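Local coordinates for protein aminotransferase, class III (Thermomicrobium roseum, PDB 6IO1) that probably transfers amino groups with (S)-selectivity as an omega-transaminase that uses pyridoxal 5'-phosphate as its cofactor, at residues Lys146-Arg151 with Glu210-Arg215. Sequence-based numbering, arbitrary orientation.
Sequences KILSRR and EETIER
Leu148 reaches out from strand 146-150 and sets one methyl group against each of two neighbouring residues of helix 198-216. Its CD1 lies 4.2 Å from CG1 of Ile213, where the two side chains cross at about a right angle, while CD2 comes within 4.3 Å of CG2 of Thr212. The fork of a leucine suits this place, since two branches from one CG can meet two points of the helix surface. CB of Leu148 already points at the helix, and with CG anti to the carbonyl carbon (chi1 -73°) the fork turns toward both residues; the 9.1 Å between the CA atoms of Leu148 and Ile213 is filled by their two side chains together. Ile213 answers with its CG1 arm and also packs on Tyr253 of helix 242-253 and on Ile255. Thr212 offers its methyl to the leucine; its OG1 is hydrogen-bonded to the carbonyl oxygen of Glu208 one turn earlier, which lets a polar residue border an apolar patch. Further out, Leu148 is flanked by Ile182 on strand 181-184 and by Ile221 and Phe224 on strand 221-226. Beyond the apolar contact, NZ of Lys146 forms a salt bridge with Glu216, the last residue of the helix. Helix 198-216 joins strand 181-184 to the parallel strand 221-226 in a beta-alpha-beta crossover passing over strand 146-150 between them, in the large domain of this fold-type I enzyme. No hydrogen bond links the two segments, so their light touch, 92 Å² in all, rests on dispersion and the exclusion of water, with neighbouring strands and helix 242-253 adding packing around it.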
loop_
_atom_site.group_PDB
_atom_site.type_symbol
_atom_site.label_atom_id
_atom_site.label_comp_id
_atom_site.label_asym_id
_atom_site.label_seq_id
_atom_site.Cartn_x
_atom_site.Cartn_y
_atom_site.Cartn_z
ATOM N N LYS B 146 2.642 22.634 -4.859
ATOM C CA LYS B 146 1.307 22.434 -5.414
ATOM C C LYS B 146 1.308 21.342 -6.478
ATOM O O LYS B 146 2.244 21.228 -7.268
ATOM C CB LYS B 146 0.773 23.738 -6.005
ATOM C CG LYS B 146 0.618 24.860 -4.994
ATOM C CD LYS B 146 0.001 26.093 -5.632
ATOM C CE LYS B 146 0.091 27.296 -4.709
ATOM N NZ LYS B 146 -0.347 28.547 -5.386
ATOM N N ILE B 147 0.243 20.546 -6.512
ATOM C CA ILE B 147 0.118 19.448 -7.463
ATOM C C ILE B 147 -1.090 19.706 -8.349
ATOM O O ILE B 147 -2.203 19.907 -7.848
ATOM C CB ILE B 147 -0.006 18.086 -6.754
ATOM C CG1 ILE B 147 1.232 17.817 -5.897
ATOM C CG2 ILE B 147 -0.208 16.973 -7.773
ATOM C CD1 ILE B 147 2.455 17.412 -6.695
ATOM N N LEU B 148 -0.871 19.697 -9.661
ATOM C CA LEU B 148 -1.946 19.872 -10.626
ATOM C C LEU B 148 -2.561 18.521 -10.967
ATOM O O LEU B 148 -1.845 17.567 -11.289
ATOM C CB LEU B 148 -1.434 20.555 -11.895
ATOM C CG LEU B 148 -1.108 22.047 -11.799
ATOM C CD1 LEU B 148 -0.382 22.516 -13.051
ATOM C CD2 LEU B 148 -2.371 22.864 -11.571
ATOM N N SER B 149 -3.888 18.451 -10.901
ATOM C CA SER B 149 -4.637 17.254 -11.247
ATOM C C SER B 149 -5.883 17.690 -12.006
ATOM O O SER B 149 -6.103 18.881 -12.238
ATOM C CB SER B 149 -4.985 16.429 -10.003
ATOM O OG SER B 149 -5.487 15.153 -10.365
ATOM N N ARG B 150 -6.694 16.721 -12.414
ATOM C CA ARG B 150 -7.859 17.005 -13.235
ATOM C C ARG B 150 -9.120 16.421 -12.613
ATOM O O ARG B 150 -9.078 15.462 -11.839
ATOM C CB ARG B 150 -7.683 16.461 -14.658
ATOM C CG ARG B 150 -6.475 17.026 -15.385
ATOM C CD ARG B 150 -6.197 16.272 -16.671
ATOM N NE ARG B 150 -5.815 14.886 -16.420
ATOM C CZ ARG B 150 -5.572 13.996 -17.375
ATOM N NH1 ARG B 150 -5.646 14.352 -18.650
ATOM N NH2 ARG B 150 -5.232 12.754 -17.057
ATOM N N ARG B 151 -10.248 17.037 -12.954
ATOM C CA ARG B 151 -11.543 16.445 -12.658
ATOM C C ARG B 151 -11.660 15.113 -13.385
ATOM O O ARG B 151 -11.137 14.952 -14.489
ATOM C CB ARG B 151 -12.677 17.377 -13.091
ATOM C CG ARG B 151 -12.786 18.675 -12.308
ATOM C CD ARG B 151 -13.877 19.560 -12.895
ATOM N NE ARG B 151 -14.134 20.747 -12.085
ATOM C CZ ARG B 151 -15.060 20.817 -11.135
ATOM N NH1 ARG B 151 -15.847 19.776 -10.895
ATOM N NH2 ARG B 151 -15.223 21.938 -10.447
ATOM N N GLU B 210 -2.691 27.165 -18.883
ATOM C CA GLU B 210 -1.784 28.305 -18.790
ATOM C C GLU B 210 -2.308 29.350 -17.812
ATOM O O GLU B 210 -1.556 29.875 -16.980
ATOM C CB GLU B 210 -1.570 28.923 -20.172
ATOM C CG GLU B 210 -0.931 27.989 -21.188
ATOM C CD GLU B 210 0.171 28.660 -21.981
ATOM O OE1 GLU B 210 1.081 29.247 -21.358
ATOM O OE2 GLU B 210 0.123 28.606 -23.227
ATOM N N GLU B 211 -3.600 29.675 -17.902
ATOM C CA GLU B 211 -4.159 30.691 -17.015
ATOM C C GLU B 211 -4.168 30.218 -15.564
ATOM O O GLU B 211 -3.936 31.016 -14.645
ATOM C CB GLU B 211 -5.545 31.098 -17.510
ATOM C CG GLU B 211 -5.447 31.809 -18.852
ATOM C CD GLU B 211 -6.688 32.587 -19.233
ATOM O OE1 GLU B 211 -6.776 33.773 -18.864
ATOM O OE2 GLU B 211 -7.552 32.023 -19.933
ATOM N N THR B 212 -4.432 28.927 -15.328
ATOM C CA THR B 212 -4.358 28.402 -13.966
ATOM C C THR B 212 -2.940 28.503 -13.418
ATOM O O THR B 212 -2.736 28.898 -12.260
ATOM C CB THR B 212 -4.848 26.956 -13.930
ATOM O OG1 THR B 212 -6.245 26.916 -14.245
ATOM C CG2 THR B 212 -4.631 26.358 -12.546
ATOM N N ILE B 213 -1.944 28.164 -14.242
ATOM C CA ILE B 213 -0.553 28.265 -13.811
ATOM C C ILE B 213 -0.208 29.708 -13.472
ATOM O O ILE B 213 0.445 29.987 -12.458
ATOM C CB ILE B 213 0.384 27.701 -14.895
ATOM C CG1 ILE B 213 0.237 26.182 -14.995
ATOM C CG2 ILE B 213 1.827 28.081 -14.608
ATOM C CD1 ILE B 213 1.008 25.576 -16.147
ATOM N N GLU B 214 -0.649 30.650 -14.308
ATOM C CA GLU B 214 -0.393 32.061 -14.034
ATOM C C GLU B 214 -1.053 32.516 -12.733
ATOM O O GLU B 214 -0.448 33.264 -11.959
ATOM C CB GLU B 214 -0.850 32.918 -15.213
ATOM C CG GLU B 214 0.087 32.844 -16.412
ATOM C CD GLU B 214 1.541 33.056 -16.031
ATOM O OE1 GLU B 214 1.928 34.215 -15.773
ATOM O OE2 GLU B 214 2.299 32.063 -15.985
ATOM N N ARG B 215 -2.297 32.097 -12.482
ATOM C CA ARG B 215 -2.974 32.492 -11.245
ATOM C C ARG B 215 -2.242 31.971 -10.024
ATOM O O ARG B 215 -1.983 32.713 -9.066
ATOM C CB ARG B 215 -4.393 31.959 -11.224
ATOM C CG ARG B 215 -5.246 32.487 -10.125
ATOM C CD ARG B 215 -6.502 31.643 -10.143
ATOM N NE ARG B 215 -6.332 30.227 -9.779
ATOM C CZ ARG B 215 -7.062 29.208 -10.254
ATOM N NH1 ARG B 215 -8.037 29.397 -11.143
ATOM N NH2 ARG B 215 -6.817 27.974 -9.834
#